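Local structure of putative peptidase (Chlamydophila abortus, 3CE2) at residues Thr339-Ser342 with Tyr348-Thr351; Asp350-Gly355 with His406-Tyr411; Leu388-Thr391 with Tyr395-Ser398; Leu546-Lys551 with Asn561-Phe566. The protein is a putative zinc metallopeptidase of the M3B family that probably acts as an oligopeptidase, degrading small bioactive peptides. All coordinates share one frame; numbering follows the deposited sequence.

Overall arrangement
Three of the four contacts use helix 345-357, helix 394-416 or both. Interaction 2 joins these two and contains His406, a ligand of a zinc ion with His402 and Glu430. Interaction 1 lies beside it, about 9 Å between centres, sharing Asp350 and Thr351; Tyr348 packs on Met408 there. Interaction 3 sits at the N-terminal end of helix 394-416, about 17 Å from interaction 2 between centres. Interaction 4 belongs to a later helical pair but reaches the same helix, Phe566 CZ lying 3.9 Å from His409 NE2. The Tyr563 side chain of interaction 4 is about 12 Å from that same zinc ion.

Interaction 1. Residues Thr339-Ser342 with Tyr348-Thr351; sequences TSLS and YIDT
Leu341 meets Tyr348 and Ile349 at the connection between two consecutive helices, where helix 330-340 ends and helix 345-357 follows a few residues later. The backbones come closest at Ser342 and Ile349, whose CA atoms are 6.2 Å apart. From the second helix, the Ile349 side chain is directed at the backbone of Leu341 and Ser342; its CD1 is modelled too close to Leu341, so the fine detail of that approach is doubtful. Leu341 sends its CD1 branch obliquely to the Tyr348 ring, with CE2 4.3 Å away. Tyr348 has CG trans to its backbone N (chi1 -174°), which extends the ring from the helix, and its hydroxyl goes on to hydrogen-bond with Asn436. At the exposed border, Ser342 CB points away from the second helix. Its OG is folded back over its own backbone (chi1 63°) and donates to Thr339 O at 3.0 Å, tying the residue to the last turn of helix 330-340. Helix 431-447 covers the pair from another side, where Leu341 touches Asn436 and Leu439. A short connection in which a leucine and a tyrosine meet makes this a helix-loop-helix junction within the largely helical M3 peptidase fold.

Interaction 2. Residues Asp350-Gly355 with His406-Tyr411; sequences DTLKQG and HSMHSY. With ZN (zinc ion), chain D.
Thr351 and Leu352 on helix 345-357 face Met408 and Tyr411 on helix 394-416. The axes of the two short segments pass 10.9 Å apart, with their directions 109° from each other, so contact is confined to the crossing, where Leu352 and Met408 have their CA atoms nearest at 7.1 Å. The aliphatic contacts centre on Met408. Its chain is bent at both chi2 and chi3, which swings the terminal methyl onto the neighbouring helix: CE lies 3.6 Å from Thr351 CB, and SD is 4.2 Å from Leu352 CB. Met408 also touches Trp361. The aromatic contact is a CH-pi interaction. Thr351 CG2 sits over one face of the Tyr411 ring, 4.2 Å from its centroid and 28° off the normal, the two side chains arriving from opposite directions. Trans to the backbone N, CG2 is the branch presented to the ring, while OG1 lies beside that N and hydrogen-bonds to Glu347 O within its own helix. Metal binding lies away from the interface: His406 NE2 coordinates the zinc ion at 2.2 Å, and His402 and Glu430 are further ligands, in keeping with the HExxH-plus-glutamate site of zinc peptidases. Chemically, then, this stretch of helix 394-416 is two-sided, with His406 addressing the metal while Met408 and Tyr411 meet helix 345-357 through dispersion and CH-pi contacts, the threonine hydroxyl being satisfied locally.

Interaction 3. Residues Leu388-Thr391 with Tyr395-Ser398; sequences LNYT and YDVS
Asp396 holds Thr391 by two hydrogen bonds, one to each carboxylate oxygen. The backbone N of Thr391 donates to OD1 at 2.9 Å, a fairly straight bond (161°) that reaches the oxygen from well above the carboxylate plane. Thr391 OG1 donates to OD2 at 2.5 Å, meeting the syn lone pair of that carboxylate oxygen, on the side of the other oxygen. With OG1 between the backbone N and the carbonyl carbon (chi1 52°), hydroxyl and N-H point to the same carboxylate. OD2 also accepts from Thr393 N, so the carboxylate is gripped from three donors and its rotation is well defined. In the fold, this is the passage from strand 385-387 of the small mixed sheet into helix 394-416, which further along carries the zinc ligands His402 and His406; Asp396 stands in that helix's first turn. Beyond the polar bonds the packing is by Tyr390 and Val397. Tyr390 lies obliquely against the aspartate, CE1 3.5 Å from Asp396 CB, with ring and carboxylate planes 52° apart. Tyr390 and Val397 run side by side in the same direction, bringing Tyr390 OH to 4.1 Å from Val397 CG2. The phenol hydroxyl hydrogen-bonds to Tyr328 O, and Phe330 meets the ring edge-to-face. Val397 itself continues onto Leu336 and Ile337 of helix 330-340.

Interaction 4. Residues Leu546-Lys551 with Asn561-Phe566; sequences LCFLEK and NSYLNF
Phe548, Tyr563 and Phe566 form a buried aromatic cluster between two consecutive helices, 536-553 and 559-567, which fold back on each other in a helical hairpin. The axes of the short segments come within 10.3 Å, and the CA atoms of Phe548 and Tyr563 are nearest at 6.4 Å. Phe548 is the contributor from the first helix, its ring directed at the second. With CG trans to its backbone N (chi1 178°), Tyr563 places CD1 over one face of that ring, toward the rim, with Phe548 CG 3.7 Å away. The two rings are oblique, their planes 55° apart and their centroids separated by 5.1 Å. The far end of the Phe548 ring comes to Phe566, where Phe548 CZ is 4.1 Å from Phe566 CB and Phe548 CE2 lies over a face of the Phe566 ring, again off toward the rim. Here the planes differ by 40° and the centroids are 5.4 Å apart, so this pair too is oblique. Tyr563 O lies in plane at the edge of the Phe566 ring. Other helices pack against the cluster: Phe548 and Tyr563 rest on Leu435 of helix 431-447, Phe548 and Phe566 touch Leu579 of helix 575-581, and the Phe566 ring meets His409 on helix 394-416, linking the hairpin to the helix that carries two zinc ligands.

Interaction 1. Residues Thr339-Ser342 with Tyr348-Thr351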
loop_
_atom_site.group_PDB
_atom_site.type_symbol
_atom_site.label_atom_id
_atom_site.label_comp_id
_atom_site.label_asym_id
_atom_site.label_seq_id
_atom_site.Cartn_x
_atom_site.Cartn_y
_atom_site.Cartn_z
ATOM N N THR A 339 -23.335 10.149 -6.087
ATOM C CA THR A 339 -24.405 9.593 -5.268
ATOM C C THR A 339 -23.911 8.456 -4.385
ATOM O O THR A 339 -24.410 8.264 -3.280
ATOM C CB THR A 339 -25.611 9.110 -6.116
ATOM O OG1 THR A 339 -25.162 8.164 -7.099
ATOM C CG2 THR A 339 -26.295 10.303 -6.808
ATOM N N SER A 340 -22.934 7.702 -4.878
ATOM C CA SER A 340 -22.429 6.548 -4.136
ATOM C C SER A 340 -21.677 6.905 -2.861
ATOM O O SER A 340 -21.709 6.158 -1.881
ATOM C CB SER A 340 -21.530 5.698 -5.018
ATOM O OG SER A 340 -22.278 5.105 -6.060
ATOM N N LEU A 341 -21.000 8.040 -2.873
ATOM C CA LEU A 341 -20.216 8.428 -1.729
ATOM C C LEU A 341 -20.966 9.384 -0.809
ATOM O O LEU A 341 -20.409 9.828 0.206
ATOM C CB LEU A 341 -18.883 9.024 -2.176
ATOM C CG LEU A 341 -18.023 8.120 -3.071
ATOM C CD1 LEU A 341 -16.650 8.728 -3.273
ATOM C CD2 LEU A 341 -17.897 6.720 -2.500
ATOM N N SER A 342 -22.230 9.675 -1.123
ATOM C CA SER A 342 -22.993 10.641 -0.306
ATOM C C SER A 342 -22.944 10.444 1.229
ATOM O O SER A 342 -22.997 11.413 1.983
ATOM C CB SER A 342 -24.449 10.829 -0.797
ATOM O OG SER A 342 -25.208 9.636 -0.713
ATOM N N TYR A 348 -17.618 16.641 1.313
ATOM C CA TYR A 348 -16.681 15.719 0.675
ATOM C C TYR A 348 -17.066 15.523 -0.782
ATOM O O TYR A 348 -16.255 15.689 -1.681
ATOM C CB TYR A 348 -16.704 14.363 1.367
ATOM C CG TYR A 348 -15.670 13.395 0.860
ATOM C CD1 TYR A 348 -14.510 13.166 1.581
ATOM C CD2 TYR A 348 -15.853 12.698 -0.331
ATOM C CE1 TYR A 348 -13.549 12.281 1.134
ATOM C CE2 TYR A 348 -14.891 11.805 -0.800
ATOM C CZ TYR A 348 -13.732 11.600 -0.059
ATOM O OH TYR A 348 -12.752 10.716 -0.481
ATOM N N ILE A 349 -18.327 15.177 -0.988
ATOM C CA ILE A 349 -18.856 14.839 -2.293
ATOM C C ILE A 349 -18.691 15.983 -3.313
ATOM O O ILE A 349 -18.355 15.749 -4.469
ATOM C CB ILE A 349 -20.330 14.339 -2.120
ATOM C CG1 ILE A 349 -20.474 12.930 -2.640
ATOM C CG2 ILE A 349 -21.381 15.330 -2.607
ATOM C CD1 ILE A 349 -19.885 11.938 -1.682
ATOM N N ASP A 350 -18.874 17.222 -2.873
ATOM C CA ASP A 350 -18.759 18.375 -3.771
ATOM C C ASP A 350 -17.315 18.665 -4.082
ATOM O O ASP A 350 -16.958 18.840 -5.231
ATOM C CB ASP A 350 -19.410 19.640 -3.174
ATOM C CG ASP A 350 -20.931 19.597 -3.217
ATOM O OD1 ASP A 350 -21.486 18.922 -4.113
ATOM O OD2 ASP A 350 -21.574 20.231 -2.354
ATOM N N THR A 351 -16.477 18.735 -3.058
ATOM C CA THR A 351 -15.060 18.964 -3.305
ATOM C C THR A 351 -14.492 17.984 -4.338
ATOM O O THR A 351 -13.814 18.385 -5.264
ATOM C CB THR A 351 -14.264 18.933 -2.010
ATOM O OG1 THR A 351 -14.725 20.006 -1.193
ATOM C CG2 THR A 351 -12.792 19.152 -2.269
#

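Interaction 2. Residues Asp350-Gly355 with His406-Tyr411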
loop_
_atom_site.group_PDB
_atom_site.type_symbol
_atom_site.label_atom_id
_atom_site.label_comp_id
_atom_site.label_asym_id
_atom_site.label_seq_id
_atom_site.Cartn_x
_atom_site.Cartn_y
_atom_site.Cartn_z
ATOM N N ASP A 350 -18.874 17.222 -2.873
ATOM C CA ASP A 350 -18.759 18.375 -3.771
ATOM C C ASP A 350 -17.315 18.665 -4.082
ATOM O O ASP A 350 -16.958 18.840 -5.231
ATOM C CB ASP A 350 -19.410 19.640 -3.174
ATOM C CG ASP A 350 -20.931 19.597 -3.217
ATOM O OD1 ASP A 350 -21.486 18.922 -4.113
ATOM O OD2 ASP A 350 -21.574 20.231 -2.354
ATOM N N THR A 351 -16.477 18.735 -3.058
ATOM C CA THR A 351 -15.060 18.964 -3.305
ATOM C C THR A 351 -14.492 17.984 -4.338
ATOM O O THR A 351 -13.814 18.385 -5.264
ATOM C CB THR A 351 -14.264 18.933 -2.010
ATOM O OG1 THR A 351 -14.725 20.006 -1.193
ATOM C CG2 THR A 351 -12.792 19.152 -2.269
ATOM N N LEU A 352 -14.811 16.705 -4.187
ATOM C CA LEU A 352 -14.348 15.684 -5.119
ATOM C C LEU A 352 -14.931 15.923 -6.496
ATOM O O LEU A 352 -14.231 15.804 -7.489
ATOM C CB LEU A 352 -14.735 14.280 -4.640
ATOM C CG LEU A 352 -14.263 13.136 -5.526
ATOM C CD1 LEU A 352 -12.795 13.323 -5.895
ATOM C CD2 LEU A 352 -14.450 11.803 -4.821
ATOM N N LYS A 353 -16.215 16.258 -6.554
ATOM C CA LYS A 353 -16.850 16.499 -7.824
ATOM C C LYS A 353 -16.196 17.705 -8.496
ATOM O O LYS A 353 -15.884 17.660 -9.684
ATOM C CB LYS A 353 -18.353 16.696 -7.659
ATOM C CG LYS A 353 -19.161 16.599 -8.973
ATOM C CD LYS A 353 -20.600 16.996 -8.748
ATOM C CE LYS A 353 -21.371 17.114 -10.037
ATOM N NZ LYS A 353 -22.182 15.898 -10.293
ATOM N N GLN A 354 -15.950 18.767 -7.739
ATOM C CA GLN A 354 -15.276 19.951 -8.294
ATOM C C GLN A 354 -13.897 19.623 -8.844
ATOM O O GLN A 354 -13.503 20.146 -9.887
ATOM C CB GLN A 354 -15.164 21.103 -7.271
ATOM C CG GLN A 354 -16.485 21.814 -6.947
ATOM C CD GLN A 354 -17.475 21.805 -8.124
ATOM O OE1 GLN A 354 -18.510 21.139 -8.069
ATOM N NE2 GLN A 354 -17.144 22.528 -9.195
ATOM N N GLY A 355 -13.164 18.778 -8.132
ATOM C CA GLY A 355 -11.832 18.354 -8.579
ATOM C C GLY A 355 -11.847 17.553 -9.879
ATOM O O GLY A 355 -10.986 17.714 -10.741
ATOM N N HIS A 406 -7.446 8.584 -2.190
ATOM C CA HIS A 406 -6.082 9.054 -1.868
ATOM C C HIS A 406 -6.059 10.555 -1.972
ATOM O O HIS A 406 -5.460 11.240 -1.158
ATOM C CB HIS A 406 -5.015 8.549 -2.857
ATOM C CG HIS A 406 -4.704 7.097 -2.752
ATOM N ND1 HIS A 406 -4.515 6.457 -1.547
ATOM C CD2 HIS A 406 -4.500 6.163 -3.713
ATOM C CE1 HIS A 406 -4.240 5.183 -1.767
ATOM N NE2 HIS A 406 -4.229 4.978 -3.073
ATOM N N SER A 407 -6.696 11.052 -3.018
ATOM C CA SER A 407 -6.679 12.452 -3.326
ATOM C C SER A 407 -7.310 13.314 -2.239
ATOM O O SER A 407 -6.683 14.251 -1.775
ATOM C CB SER A 407 -7.332 12.693 -4.688
ATOM O OG SER A 407 -6.380 12.365 -5.685
ATOM N N MET A 408 -8.535 12.990 -1.835
ATOM C CA MET A 408 -9.177 13.691 -0.738
ATOM C C MET A 408 -8.372 13.595 0.565
ATOM O O MET A 408 -8.175 14.617 1.269
ATOM C CB MET A 408 -10.617 13.218 -0.565
ATOM C CG MET A 408 -11.504 13.618 -1.754
ATOM S SD MET A 408 -11.651 15.430 -1.969
ATOM C CE MET A 408 -12.935 15.792 -0.788
ATOM N N HIS A 409 -7.851 12.403 0.862
ATOM C CA HIS A 409 -6.990 12.223 2.039
ATOM C C HIS A 409 -5.899 13.294 1.980
ATOM O O HIS A 409 -5.715 14.077 2.938
ATOM C CB HIS A 409 -6.345 10.841 2.009
ATOM C CG HIS A 409 -5.779 10.378 3.317
ATOM N ND1 HIS A 409 -5.585 11.215 4.398
ATOM C CD2 HIS A 409 -5.337 9.156 3.704
ATOM C CE1 HIS A 409 -5.068 10.525 5.401
ATOM N NE2 HIS A 409 -4.896 9.277 5.000
ATOM N N SER A 410 -5.187 13.339 0.851
ATOM C CA SER A 410 -4.042 14.252 0.709
ATOM C C SER A 410 -4.454 15.715 0.779
ATOM O O SER A 410 -3.778 16.551 1.382
ATOM C CB SER A 410 -3.296 13.984 -0.595
ATOM O OG SER A 410 -2.302 12.975 -0.399
ATOM N N TYR A 411 -5.581 16.006 0.153
ATOM C CA TYR A 411 -6.114 17.323 0.096
ATOM C C TYR A 411 -6.396 17.772 1.520
ATOM O O TYR A 411 -5.905 18.811 1.951
ATOM C CB TYR A 411 -7.389 17.289 -0.733
ATOM C CG TYR A 411 -8.241 18.507 -0.617
ATOM C CD1 TYR A 411 -8.002 19.621 -1.412
ATOM C CD2 TYR A 411 -9.304 18.543 0.272
ATOM C CE1 TYR A 411 -8.807 20.755 -1.323
ATOM C CE2 TYR A 411 -10.114 19.673 0.387
ATOM C CZ TYR A 411 -9.855 20.778 -0.410
ATOM O OH TYR A 411 -10.651 21.898 -0.303
HETATM ZN ZN ZN D . -4.095 2.958 -3.863
#

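Interaction 3. Residues Leu388-Thr391 with Tyr395-Ser398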
loop_
_atom_site.group_PDB
_atom_site.type_symbol
_atom_site.label_atom_id
_atom_site.label_comp_id
_atom_site.label_asym_id
_atom_site.label_seq_id
_atom_site.Cartn_x
_atom_site.Cartn_y
_atom_site.Cartn_z
ATOM N N LEU A 388 -5.554 9.280 -14.725
ATOM C CA LEU A 388 -6.439 8.198 -15.137
ATOM C C LEU A 388 -6.131 7.742 -16.579
ATOM O O LEU A 388 -5.487 8.466 -17.370
ATOM C CB LEU A 388 -7.894 8.698 -15.082
ATOM C CG LEU A 388 -8.906 8.337 -13.983
ATOM C CD1 LEU A 388 -8.315 8.315 -12.618
ATOM C CD2 LEU A 388 -10.106 9.278 -14.004
ATOM N N ASN A 389 -6.599 6.546 -16.924
ATOM C CA ASN A 389 -6.663 6.102 -18.316
ATOM C C ASN A 389 -8.088 5.627 -18.585
ATOM O O ASN A 389 -8.348 4.444 -18.827
ATOM C CB ASN A 389 -5.622 5.018 -18.581
ATOM C CG ASN A 389 -4.254 5.607 -18.891
ATOM O OD1 ASN A 389 -4.028 6.144 -19.985
ATOM N ND2 ASN A 389 -3.338 5.537 -17.918
ATOM N N TYR A 390 -9.018 6.572 -18.497
ATOM C CA TYR A 390 -10.421 6.236 -18.331
ATOM C C TYR A 390 -10.952 5.530 -19.562
ATOM O O TYR A 390 -10.868 6.074 -20.645
ATOM C CB TYR A 390 -11.254 7.487 -18.010
ATOM C CG TYR A 390 -12.658 7.101 -17.705
ATOM C CD1 TYR A 390 -12.983 6.569 -16.466
ATOM C CD2 TYR A 390 -13.655 7.179 -18.680
ATOM C CE1 TYR A 390 -14.285 6.145 -16.184
ATOM C CE2 TYR A 390 -14.955 6.766 -18.410
ATOM C CZ TYR A 390 -15.267 6.243 -17.159
ATOM O OH TYR A 390 -16.554 5.826 -16.860
ATOM N N THR A 391 -11.494 4.323 -19.405
ATOM C CA THR A 391 -11.982 3.561 -20.577
ATOM C C THR A 391 -13.494 3.296 -20.583
ATOM O O THR A 391 -14.046 2.921 -21.611
ATOM C CB THR A 391 -11.185 2.219 -20.848
ATOM O OG1 THR A 391 -11.125 1.407 -19.662
ATOM C CG2 THR A 391 -9.762 2.514 -21.326
ATOM N N TYR A 395 -14.895 -1.247 -13.585
ATOM C CA TYR A 395 -13.555 -1.209 -13.016
ATOM C C TYR A 395 -12.993 0.216 -13.030
ATOM O O TYR A 395 -12.467 0.680 -12.027
ATOM C CB TYR A 395 -12.604 -2.149 -13.753
ATOM C CG TYR A 395 -11.179 -2.006 -13.273
ATOM C CD1 TYR A 395 -10.764 -2.575 -12.049
ATOM C CD2 TYR A 395 -10.246 -1.281 -14.020
ATOM C CE1 TYR A 395 -9.434 -2.436 -11.586
ATOM C CE2 TYR A 395 -8.923 -1.121 -13.574
ATOM C CZ TYR A 395 -8.519 -1.699 -12.359
ATOM O OH TYR A 395 -7.206 -1.525 -11.935
ATOM N N ASP A 396 -13.116 0.902 -14.164
ATOM C CA ASP A 396 -12.740 2.317 -14.284
ATOM C C ASP A 396 -13.356 3.187 -13.191
ATOM O O ASP A 396 -12.654 3.925 -12.492
ATOM C CB ASP A 396 -13.177 2.892 -15.636
ATOM C CG ASP A 396 -12.226 2.549 -16.767
ATOM O OD1 ASP A 396 -11.106 3.095 -16.794
ATOM O OD2 ASP A 396 -12.623 1.762 -17.658
ATOM N N VAL A 397 -14.676 3.116 -13.063
ATOM C CA VAL A 397 -15.390 3.913 -12.077
ATOM C C VAL A 397 -14.780 3.734 -10.688
ATOM O O VAL A 397 -14.528 4.712 -9.985
ATOM C CB VAL A 397 -16.881 3.560 -12.050
ATOM C CG1 VAL A 397 -17.617 4.465 -11.091
ATOM C CG2 VAL A 397 -17.466 3.693 -13.442
ATOM N N SER A 398 -14.500 2.494 -10.306
ATOM C CA SER A 398 -13.960 2.247 -8.978
ATOM C C SER A 398 -12.513 2.767 -8.823
ATOM O O SER A 398 -12.064 3.091 -7.715
ATOM C CB SER A 398 -14.040 0.762 -8.632
ATOM O OG SER A 398 -12.833 0.152 -9.009
#

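Interaction 4. Residues Leu546-Lys551 with Asn561-Phe566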
loop_
_atom_site.group_PDB
_atom_site.type_symbol
_atom_site.label_atom_id
_atom_site.label_comp_id
_atom_site.label_asym_id
_atom_site.label_seq_id
_atom_site.Cartn_x
_atom_site.Cartn_y
_atom_site.Cartn_z
ATOM N N LEU A 546 -13.061 -0.671 6.836
ATOM C CA LEU A 546 -14.339 -1.308 7.055
ATOM C C LEU A 546 -14.999 -0.853 8.357
ATOM O O LEU A 546 -16.214 -0.671 8.414
ATOM C CB LEU A 546 -14.174 -2.820 7.038
ATOM C CG LEU A 546 -13.864 -3.397 5.666
ATOM C CD1 LEU A 546 -13.853 -4.872 5.791
ATOM C CD2 LEU A 546 -14.896 -2.972 4.646
ATOM N N CYS A 547 -14.190 -0.657 9.387
ATOM C CA CYS A 547 -14.663 -0.118 10.656
ATOM C C CYS A 547 -15.242 1.271 10.497
ATOM O O CYS A 547 -16.404 1.504 10.805
ATOM C CB CYS A 547 -13.521 -0.074 11.660
ATOM S SG CYS A 547 -13.972 0.583 13.284
ATOM N N PHE A 548 -14.434 2.201 10.014
ATOM C CA PHE A 548 -14.904 3.557 9.717
ATOM C C PHE A 548 -16.172 3.539 8.904
ATOM O O PHE A 548 -17.142 4.230 9.210
ATOM C CB PHE A 548 -13.849 4.286 8.924
ATOM C CG PHE A 548 -12.846 4.985 9.765
ATOM C CD1 PHE A 548 -13.255 5.820 10.792
ATOM C CD2 PHE A 548 -11.504 4.853 9.508
ATOM C CE1 PHE A 548 -12.330 6.487 11.559
ATOM C CE2 PHE A 548 -10.575 5.519 10.261
ATOM C CZ PHE A 548 -10.980 6.324 11.290
ATOM N N LEU A 549 -16.171 2.724 7.867
ATOM C CA LEU A 549 -17.325 2.656 6.967
ATOM C C LEU A 549 -18.603 2.151 7.652
ATOM O O LEU A 549 -19.687 2.727 7.485
ATOM C CB LEU A 549 -16.988 1.809 5.729
ATOM C CG LEU A 549 -18.131 1.683 4.740
ATOM C CD1 LEU A 549 -18.630 3.058 4.301
ATOM C CD2 LEU A 549 -17.717 0.831 3.551
ATOM N N GLU A 550 -18.475 1.079 8.429
ATOM C CA GLU A 550 -19.623 0.495 9.119
ATOM C C GLU A 550 -20.272 1.512 10.069
ATOM O O GLU A 550 -21.489 1.683 10.064
ATOM C CB GLU A 550 -19.192 -0.758 9.872
ATOM C CG GLU A 550 -20.304 -1.457 10.666
ATOM C CD GLU A 550 -21.220 -2.313 9.799
ATOM O OE1 GLU A 550 -21.169 -2.200 8.547
ATOM O OE2 GLU A 550 -21.990 -3.107 10.380
ATOM N N LYS A 551 -19.456 2.204 10.858
ATOM C CA LYS A 551 -19.954 3.252 11.726
ATOM C C LYS A 551 -20.691 4.317 10.925
ATOM O O LYS A 551 -21.731 4.814 11.353
ATOM C CB LYS A 551 -18.813 3.891 12.513
ATOM C CG LYS A 551 -18.156 2.966 13.519
ATOM C CD LYS A 551 -17.004 3.646 14.295
ATOM C CE LYS A 551 -16.691 2.821 15.546
ATOM N NZ LYS A 551 -15.262 2.853 15.961
ATOM N N ASN A 561 -17.654 12.571 11.350
ATOM C CA ASN A 561 -16.717 13.620 11.749
ATOM C C ASN A 561 -15.374 13.041 12.039
ATOM O O ASN A 561 -14.349 13.608 11.696
ATOM C CB ASN A 561 -17.214 14.393 12.961
ATOM C CG ASN A 561 -18.346 15.312 12.604
ATOM O OD1 ASN A 561 -18.192 16.192 11.758
ATOM N ND2 ASN A 561 -19.512 15.083 13.202
ATOM N N SER A 562 -15.395 11.884 12.664
ATOM C CA SER A 562 -14.184 11.191 13.017
ATOM C C SER A 562 -13.355 10.763 11.800
ATOM O O SER A 562 -12.126 10.950 11.768
ATOM C CB SER A 562 -14.520 10.017 13.920
ATOM O OG SER A 562 -14.626 10.482 15.261
ATOM N N TYR A 563 -14.022 10.214 10.792
ATOM C CA TYR A 563 -13.300 9.792 9.615
ATOM C C TYR A 563 -12.698 11.035 8.988
ATOM O O TYR A 563 -11.523 11.048 8.623
ATOM C CB TYR A 563 -14.209 9.074 8.637
ATOM C CG TYR A 563 -13.518 8.648 7.361
ATOM C CD1 TYR A 563 -12.417 7.815 7.391
ATOM C CD2 TYR A 563 -13.989 9.054 6.123
ATOM C CE1 TYR A 563 -11.787 7.434 6.244
ATOM C CE2 TYR A 563 -13.366 8.648 4.955
ATOM C CZ TYR A 563 -12.273 7.842 5.031
ATOM O OH TYR A 563 -11.643 7.446 3.878
ATOM N N LEU A 564 -13.505 12.091 8.913
ATOM C CA LEU A 564 -13.075 13.328 8.304
ATOM C C LEU A 564 -11.881 13.883 9.053
ATOM O O LEU A 564 -10.921 14.366 8.421
ATOM C CB LEU A 564 -14.228 14.325 8.240
ATOM C CG LEU A 564 -15.045 14.418 6.917
ATOM C CD1 LEU A 564 -14.785 13.313 5.882
ATOM C CD2 LEU A 564 -16.551 14.527 7.161
ATOM N N ASN A 565 -11.912 13.783 10.388
ATOM C CA ASN A 565 -10.792 14.257 11.225
ATOM C C ASN A 565 -9.549 13.417 10.985
ATOM O O ASN A 565 -8.413 13.928 10.983
ATOM C CB ASN A 565 -11.128 14.206 12.704
ATOM C CG ASN A 565 -12.024 15.349 13.149
ATOM O OD1 ASN A 565 -12.364 16.241 12.368
ATOM N ND2 ASN A 565 -12.420 15.320 14.419
ATOM N N PHE A 566 -9.762 12.125 10.767
ATOM C CA PHE A 566 -8.659 11.267 10.413
ATOM C C PHE A 566 -8.008 11.757 9.096
ATOM O O PHE A 566 -6.806 11.862 8.977
ATOM C CB PHE A 566 -9.161 9.834 10.288
ATOM C CG PHE A 566 -8.284 8.972 9.465
ATOM C CD1 PHE A 566 -7.162 8.395 10.010
ATOM C CD2 PHE A 566 -8.579 8.737 8.142
ATOM C CE1 PHE A 566 -6.343 7.586 9.242
ATOM C CE2 PHE A 566 -7.768 7.937 7.372
ATOM C CZ PHE A 566 -6.645 7.362 7.919
#